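Local coordinates for peptidase S15/CocE/NonD (Thaumarchaeota archaeon SCGC AB-539-E09, PDB 4PF1), which acts as a serine aminopeptidase of the alpha/beta-hydrolase fold, probably releasing residues from the N-terminal end of peptides, at residues A[302-305]-A[306-309]; A[160-163]-A[164-168]; A[324-327]-A[328-332]. One frame throughout, in Å; residues are numbered along the deposited sequence.

Contact 1. Residues A[302-305]-A[306-309]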
loop_
_atom_site.group_PDB
_atom_site.type_symbol
_atom_site.label_atom_id
_atom_site.label_comp_id
_atom_site.label_asym_id
_atom_site.label_seq_id
_atom_site.Cartn_x
_atom_site.Cartn_y
_atom_site.Cartn_z
ATOM N N SER A 302 -25.921 -19.742 -14.398
ATOM C CA SER A 302 -25.256 -20.103 -15.656
ATOM C C SER A 302 -25.089 -21.640 -15.868
ATOM O O SER A 302 -25.512 -22.121 -16.923
ATOM C CB SER A 302 -23.921 -19.382 -15.785
ATOM O OG SER A 302 -24.112 -17.979 -15.692
ATOM N N PRO A 303 -24.550 -22.447 -14.904
ATOM C CA PRO A 303 -24.465 -23.903 -15.150
ATOM C C PRO A 303 -25.842 -24.571 -15.269
ATOM O O PRO A 303 -25.995 -25.495 -16.071
ATOM C CB PRO A 303 -23.683 -24.430 -13.948
ATOM C CG PRO A 303 -23.820 -23.397 -12.910
ATOM C CD PRO A 303 -23.971 -22.088 -13.591
ATOM N N LYS A 304 -26.853 -24.084 -14.507
ATOM C CA LYS A 304 -28.223 -24.616 -14.586
ATOM C C LYS A 304 -28.842 -24.277 -15.956
ATOM O O LYS A 304 -29.586 -25.091 -16.505
ATOM C CB LYS A 304 -29.101 -24.083 -13.431
ATOM C CG LYS A 304 -30.473 -24.764 -13.313
ATOM C CD LYS A 304 -30.422 -26.057 -12.494
ATOM C CE LYS A 304 -31.702 -26.860 -12.593
ATOM N NZ LYS A 304 -32.829 -26.232 -11.853
ATOM N N LEU A 305 -28.491 -23.094 -16.525
ATOM C CA LEU A 305 -28.950 -22.673 -17.855
ATOM C C LEU A 305 -28.443 -23.626 -18.921
ATOM O O LEU A 305 -29.237 -24.105 -19.725
ATOM C CB LEU A 305 -28.497 -21.240 -18.187
ATOM C CG LEU A 305 -29.390 -20.103 -17.724
ATOM C CD1 LEU A 305 -28.769 -18.763 -18.078
ATOM C CD2 LEU A 305 -30.794 -20.210 -18.326
ATOM N N TYR A 306 -27.120 -23.929 -18.916
ATOM C CA TYR A 306 -26.536 -24.870 -19.872
ATOM C C TYR A 306 -27.181 -26.256 -19.727
ATOM O O TYR A 306 -27.519 -26.867 -20.733
ATOM C CB TYR A 306 -24.998 -24.965 -19.717
ATOM C CG TYR A 306 -24.386 -26.125 -20.482
ATOM C CD1 TYR A 306 -24.210 -26.063 -21.862
ATOM C CD2 TYR A 306 -24.049 -27.311 -19.836
ATOM C CE1 TYR A 306 -23.673 -27.134 -22.573
ATOM C CE2 TYR A 306 -23.534 -28.398 -20.541
ATOM C CZ TYR A 306 -23.352 -28.307 -21.910
ATOM O OH TYR A 306 -22.836 -29.377 -22.601
ATOM N N LYS A 307 -27.361 -26.735 -18.474
ATOM C CA LYS A 307 -27.933 -28.054 -18.173
ATOM C C LYS A 307 -29.324 -28.250 -18.802
ATOM O O LYS A 307 -29.607 -29.334 -19.315
ATOM C CB LYS A 307 -28.003 -28.282 -16.651
ATOM C CG LYS A 307 -28.397 -29.713 -16.254
ATOM C CD LYS A 307 -28.307 -29.970 -14.741
ATOM C CE LYS A 307 -29.486 -29.437 -13.950
ATOM N NZ LYS A 307 -30.773 -30.091 -14.321
ATOM N N VAL A 308 -30.177 -27.212 -18.774
ATOM C CA VAL A 308 -31.544 -27.313 -19.298
ATOM C C VAL A 308 -31.618 -26.990 -20.813
ATOM O O VAL A 308 -32.504 -27.510 -21.494
ATOM C CB VAL A 308 -32.561 -26.453 -18.486
ATOM C CG1 VAL A 308 -32.517 -26.798 -16.999
ATOM C CG2 VAL A 308 -32.338 -24.955 -18.701
ATOM N N LEU A 309 -30.707 -26.141 -21.332
ATOM C CA LEU A 309 -30.754 -25.718 -22.737
ATOM C C LEU A 309 -29.874 -26.574 -23.668
ATOM O O LEU A 309 -30.119 -26.581 -24.876
ATOM C CB LEU A 309 -30.394 -24.224 -22.882
ATOM C CG LEU A 309 -31.342 -23.221 -22.183
ATOM C CD1 LEU A 309 -30.772 -21.821 -22.215
ATOM C CD2 LEU A 309 -32.742 -23.240 -22.801
#
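Tyr306 N to Ser302 O, Lys307 N to Pro303 O, Val308 N to Lys304 O and Leu309 N to Leu305 O are successive i to i+4 hydrogen bonds, 3.0 to 3.2 Å long. The first is the straightest, 166° at its hydrogen. The last has bent to 145°. Leu305 O also receives a weak bond from Val308 N, so this carbonyl is shared between two amides in the last turn of helix 301-309.

On the outer side the chains of Lys304 and Lys307 pass obliquely over one another. They touch through aliphatic carbon, with Lys304 CE 3.7 Å from Lys307 CE. The Lys304 chain kinks at chi2 (85°), which brings its CD and CE alongside Lys307 CE. The two ammonium nitrogens, Lys304 NZ and Lys307 NZ, stay 5.0 Å apart. Lys304 NZ forms a salt bridge with Asp275 and a hydrogen bond with Tyr300 OH, which probably tempers the like charges.

This helix is the crossover of a beta-alpha-beta unit in the alpha/beta-hydrolase fold, joining strand 287-292 to strand 319-324. Its buried side carries Leu305 and Leu309. Their branches meet loosely, Leu305 CD2 lying 4.2 Å from Leu309 CD1. Leu309 CG also rests 3.4 Å from Leu305 O. Both leucines pack on strand 287-292 and on helix 274-279.

Val308 straddles two carbonyls of the preceding turn. Its CG1 lies 3.4 Å from Lys304 O, while its CG2 comes as close to Leu305 O. Tyr306 touches the first turn through CB, near Pro303 O. Its ring runs away from that turn to meet Phe321 of strand 319-324, and its hydroxyl bonds to Asp390.

Contact 2. Residues A[160-163]-A[164-168]; sequences GSYE and GYTTL
The nucleophile elbow, the sharp turn from strand 154-160 into helix 162-169, carries Ser161 at its tip, and Ser161 O takes up Tyr165 N at 2.9 Å. Ser161 has the unusual phi/psi of 61°/-118° seen for the nucleophile of alpha/beta hydrolases. It is probably the catalytic serine here. Its OG probably bonds to His328 NE2, and it bonds to a glycerol, probably from the crystallisation liquor. Gly164 N adds a weak bond to Ser161 O. A CB on Gly164 would crowd Ser161 O and the carbonyl carbon of Gly160, so a glycine lets the turn stay tight.

Tyr162 and Tyr165 form a T-shaped pair, the edge of Tyr165 toward the face of Tyr162. Their centroids are 5.9 Å apart and their planes stand at 70°. Tyr162 OH bonds to Asn119 N and Tyr165 OH to Lys120 O, so the outer end of each ring is tied down too. The methyl CG2 of Thr166 sits at the edge of the Tyr162 ring, 4.0 Å from CD1.

The elbow runs straight into regular helix, with Thr166 N bonded to Tyr162 O at 3.0 Å. One residue on, Glu163 O is gripped twice by Thr167. Thr167 OG1 gives the shorter bond, 2.7 Å to Glu163 O, and Thr167 N approaches the same oxygen from above the carbonyl plane at 3.2 Å. OG1 stands beside the backbone N of Thr167, anti to the carbonyl carbon, which lets hydroxyl and N-H reach back together. The Glu163 carboxylate turns away, to Thr67 and Arg74.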
loop_
_atom_site.group_PDB
_atom_site.type_symbol
_atom_site.label_atom_id
_atom_site.label_comp_id
_atom_site.label_asym_id
_atom_site.label_seq_id
_atom_site.Cartn_x
_atom_site.Cartn_y
_atom_site.Cartn_z
ATOM N N GLY A 160 -24.469 -8.677 -17.795
ATOM C CA GLY A 160 -24.304 -9.524 -16.621
ATOM C C GLY A 160 -25.294 -9.240 -15.510
ATOM O O GLY A 160 -25.800 -8.119 -15.399
ATOM N N SER A 161 -25.558 -10.262 -14.659
ATOM C CA SER A 161 -26.465 -10.188 -13.499
ATOM C C SER A 161 -27.907 -9.842 -13.945
ATOM O O SER A 161 -28.498 -10.617 -14.704
ATOM C CB SER A 161 -25.937 -9.187 -12.474
ATOM O OG SER A 161 -26.467 -9.430 -11.185
ATOM N N TYR A 162 -28.460 -8.681 -13.499
ATOM C CA TYR A 162 -29.791 -8.208 -13.912
ATOM C C TYR A 162 -29.794 -7.939 -15.420
ATOM O O TYR A 162 -30.772 -8.248 -16.100
ATOM C CB TYR A 162 -30.177 -6.935 -13.136
ATOM C CG TYR A 162 -31.667 -6.673 -13.029
ATOM C CD1 TYR A 162 -32.415 -6.307 -14.148
ATOM C CD2 TYR A 162 -32.304 -6.661 -11.791
ATOM C CE1 TYR A 162 -33.774 -6.007 -14.046
ATOM C CE2 TYR A 162 -33.662 -6.365 -11.678
ATOM C CZ TYR A 162 -34.390 -6.025 -12.806
ATOM O OH TYR A 162 -35.726 -5.718 -12.695
ATOM N N GLU A 163 -28.673 -7.404 -15.947
ATOM C CA GLU A 163 -28.499 -7.152 -17.381
ATOM C C GLU A 163 -28.392 -8.481 -18.144
ATOM O O GLU A 163 -28.673 -8.528 -19.336
ATOM C CB GLU A 163 -27.269 -6.269 -17.641
ATOM C CG GLU A 163 -27.400 -4.874 -17.048
ATOM C CD GLU A 163 -26.154 -4.009 -17.090
ATOM O OE1 GLU A 163 -25.120 -4.463 -17.627
ATOM O OE2 GLU A 163 -26.216 -2.868 -16.582
ATOM N N GLY A 164 -28.009 -9.544 -17.434
ATOM C CA GLY A 164 -27.961 -10.899 -17.967
ATOM C C GLY A 164 -29.353 -11.488 -18.029
ATOM O O GLY A 164 -29.688 -12.202 -18.975
ATOM N N TYR A 165 -30.186 -11.163 -17.017
ATOM C CA TYR A 165 -31.593 -11.566 -16.940
ATOM C C TYR A 165 -32.369 -10.918 -18.093
ATOM O O TYR A 165 -33.154 -11.597 -18.750
ATOM C CB TYR A 165 -32.195 -11.175 -15.566
ATOM C CG TYR A 165 -33.708 -11.216 -15.500
ATOM C CD1 TYR A 165 -34.381 -12.396 -15.204
ATOM C CD2 TYR A 165 -34.466 -10.061 -15.687
ATOM C CE1 TYR A 165 -35.773 -12.438 -15.135
ATOM C CE2 TYR A 165 -35.860 -10.096 -15.638
ATOM C CZ TYR A 165 -36.509 -11.285 -15.347
ATOM O OH TYR A 165 -37.878 -11.327 -15.262
ATOM N N THR A 166 -32.123 -9.611 -18.357
ATOM C CA THR A 166 -32.799 -8.897 -19.450
ATOM C C THR A 166 -32.337 -9.444 -20.804
ATOM O O THR A 166 -33.142 -9.509 -21.725
ATOM C CB THR A 166 -32.608 -7.379 -19.352
ATOM O OG1 THR A 166 -31.224 -7.062 -19.448
ATOM C CG2 THR A 166 -33.206 -6.790 -18.079
ATOM N N THR A 167 -31.053 -9.887 -20.902
ATOM C CA THR A 167 -30.477 -10.502 -22.108
ATOM C C THR A 167 -31.239 -11.806 -22.433
ATOM O O THR A 167 -31.568 -12.051 -23.596
ATOM C CB THR A 167 -28.959 -10.738 -21.906
ATOM O OG1 THR A 167 -28.289 -9.478 -21.839
ATOM C CG2 THR A 167 -28.335 -11.591 -23.007
ATOM N N LEU A 168 -31.536 -12.622 -21.399
ATOM C CA LEU A 168 -32.292 -13.868 -21.557
ATOM C C LEU A 168 -33.718 -13.591 -22.037
ATOM O O LEU A 168 -34.255 -14.356 -22.843
ATOM C CB LEU A 168 -32.337 -14.658 -20.238
ATOM C CG LEU A 168 -31.017 -15.223 -19.716
ATOM C CD1 LEU A 168 -31.180 -15.724 -18.297
ATOM C CD2 LEU A 168 -30.486 -16.340 -20.619
#

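Contact 3. Residues A[324-327]-A[328-332]; sequences GPWN and HGQGR
Asn327 and Gln330 bond to each other in both directions. Gln330 OE1 accepts from Asn327 N at 3.1 Å, in the carbonyl plane and on a lone pair. In return, Asn327 OD1 takes weak bonds from Gln330 N at 3.1 Å and from Gly329 N at 3.2 Å. The side-chain torsion of Asn327 (chi1 66°) turns OD1 back toward these two N-H groups. Asn327 ND2 bonds to Gly454 O, and Gln330 NE2 to Ser337 O and a glycerol, probably from the crystallisation liquor.

His328, probably the catalytic histidine, gives its backbone N to Gln296 OE1. Its ND1 bonds to Asp295, while NE2 faces the serine of 160-163. His328 O accepts from Arg332 NH2 at 2.8 Å. The same NH2 lies 3.7 Å above the plane of the His328 ring, over its centre.

Gly331 CA makes a CH-pi contact with Trp326, 4.0 Å from the centroid of the six-membered ring. Gly324 CA and Pro325 CD cover the opposite face. Trp326 NE1 bonds to Thr347 OG1. An alanine in place of Trp326 takes away the indole, which would probably leave a gap beside Gly331 and Thr347 OG1 without this partner.

The segment leaves strand 319-324, tied by backbone bonds to Gly291, Leu293 and Phe294 at and after strand 287-292, and leads toward strand 337-338, where Leu338 touches Asn327 and Gln330.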
loop_
_atom_site.group_PDB
_atom_site.type_symbol
_atom_site.label_atom_id
_atom_site.label_comp_id
_atom_site.label_asym_id
_atom_site.label_seq_id
_atom_site.Cartn_x
_atom_site.Cartn_y
_atom_site.Cartn_z
ATOM N N GLY A 324 -15.342 -19.582 -16.346
ATOM C CA GLY A 324 -14.041 -19.000 -16.027
ATOM C C GLY A 324 -13.735 -18.897 -14.542
ATOM O O GLY A 324 -14.625 -19.091 -13.709
ATOM N N PRO A 325 -12.463 -18.572 -14.175
ATOM C CA PRO A 325 -12.109 -18.455 -12.744
ATOM C C PRO A 325 -12.471 -17.066 -12.232
ATOM O O PRO A 325 -11.607 -16.290 -11.803
ATOM C CB PRO A 325 -10.597 -18.683 -12.759
ATOM C CG PRO A 325 -10.155 -18.079 -14.068
ATOM C CD PRO A 325 -11.304 -18.261 -15.044
ATOM N N TRP A 326 -13.751 -16.735 -12.326
ATOM C CA TRP A 326 -14.201 -15.384 -12.098
ATOM C C TRP A 326 -15.160 -15.230 -10.960
ATOM O O TRP A 326 -15.982 -16.107 -10.701
ATOM C CB TRP A 326 -14.878 -14.862 -13.383
ATOM C CG TRP A 326 -14.013 -14.943 -14.608
ATOM C CD1 TRP A 326 -12.712 -14.548 -14.722
ATOM C CD2 TRP A 326 -14.420 -15.368 -15.917
ATOM N NE1 TRP A 326 -12.277 -14.716 -16.016
ATOM C CE2 TRP A 326 -13.302 -15.223 -16.771
ATOM C CE3 TRP A 326 -15.626 -15.853 -16.454
ATOM C CZ2 TRP A 326 -13.343 -15.582 -18.125
ATOM C CZ3 TRP A 326 -15.659 -16.224 -17.790
ATOM C CH2 TRP A 326 -14.533 -16.071 -18.616
ATOM N N ASN A 327 -15.110 -14.054 -10.328
ATOM C CA ASN A 327 -16.109 -13.642 -9.368
ATOM C C ASN A 327 -17.293 -13.071 -10.180
ATOM O O ASN A 327 -17.305 -13.209 -11.409
ATOM C CB ASN A 327 -15.533 -12.640 -8.345
ATOM C CG ASN A 327 -15.115 -11.284 -8.878
ATOM O OD1 ASN A 327 -15.439 -10.881 -9.992
ATOM N ND2 ASN A 327 -14.443 -10.515 -8.045
ATOM N N HIS A 328 -18.246 -12.404 -9.528
ATOM C CA HIS A 328 -19.432 -11.887 -10.205
ATOM C C HIS A 328 -19.160 -10.965 -11.443
ATOM O O HIS A 328 -19.849 -11.109 -12.454
ATOM C CB HIS A 328 -20.349 -11.171 -9.216
ATOM C CG HIS A 328 -21.676 -10.830 -9.799
ATOM N ND1 HIS A 328 -22.434 -11.777 -10.462
ATOM C CD2 HIS A 328 -22.322 -9.646 -9.835
ATOM C CE1 HIS A 328 -23.514 -11.141 -10.875
ATOM N NE2 HIS A 328 -23.495 -9.859 -10.511
ATOM N N GLY A 329 -18.197 -10.049 -11.353
ATOM C CA GLY A 329 -17.951 -9.101 -12.441
ATOM C C GLY A 329 -16.718 -9.304 -13.307
ATOM O O GLY A 329 -16.547 -8.585 -14.297
ATOM N N GLN A 330 -15.865 -10.295 -12.972
ATOM C CA GLN A 330 -14.581 -10.535 -13.658
ATOM C C GLN A 330 -14.683 -11.036 -15.115
ATOM O O GLN A 330 -13.739 -10.839 -15.889
ATOM C CB GLN A 330 -13.705 -11.475 -12.847
ATOM C CG GLN A 330 -12.811 -10.718 -11.879
ATOM C CD GLN A 330 -11.951 -11.623 -11.042
ATOM O OE1 GLN A 330 -12.345 -12.731 -10.656
ATOM N NE2 GLN A 330 -10.769 -11.146 -10.705
ATOM N N GLY A 331 -15.799 -11.657 -15.481
ATOM C CA GLY A 331 -16.020 -12.091 -16.858
ATOM C C GLY A 331 -16.221 -10.902 -17.789
ATOM O O GLY A 331 -15.968 -10.997 -18.994
ATOM N N ARG A 332 -16.632 -9.746 -17.210
ATOM C CA ARG A 332 -16.923 -8.498 -17.923
ATOM C C ARG A 332 -15.798 -7.446 -17.766
ATOM O O ARG A 332 -15.949 -6.310 -18.223
ATOM C CB ARG A 332 -18.261 -7.924 -17.429
ATOM C CG ARG A 332 -19.463 -8.770 -17.814
ATOM C CD ARG A 332 -20.699 -8.349 -17.052
ATOM N NE ARG A 332 -20.764 -8.981 -15.735
ATOM C CZ ARG A 332 -21.498 -8.528 -14.726
ATOM N NH1 ARG A 332 -22.235 -7.433 -14.870
ATOM N NH2 ARG A 332 -21.506 -9.168 -13.565
#

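Contacts 2 and 3 are buried and together build the probable active site, where the serine of contact 2 meets the histidine of contact 3. Contact 1 is only partly buried, with lysines on its outer side. It touches contact 2 through Leu305 CD1 and Leu168 CD1, 3.9 Å apart, but stays about 8 Å from contact 3 at the nearest atoms. Contacts 1 and 2 each belong to a helix that crosses between parallel strands of the same sheet. Contact 3 is an irregular loop; there the bonds across the segments use side-chain amides, where the helices use mostly backbone. Beyond those backbone bonds, side chains meet through aliphatic carbon in contact 1, through aromatic rings and hydroxyls in contact 2.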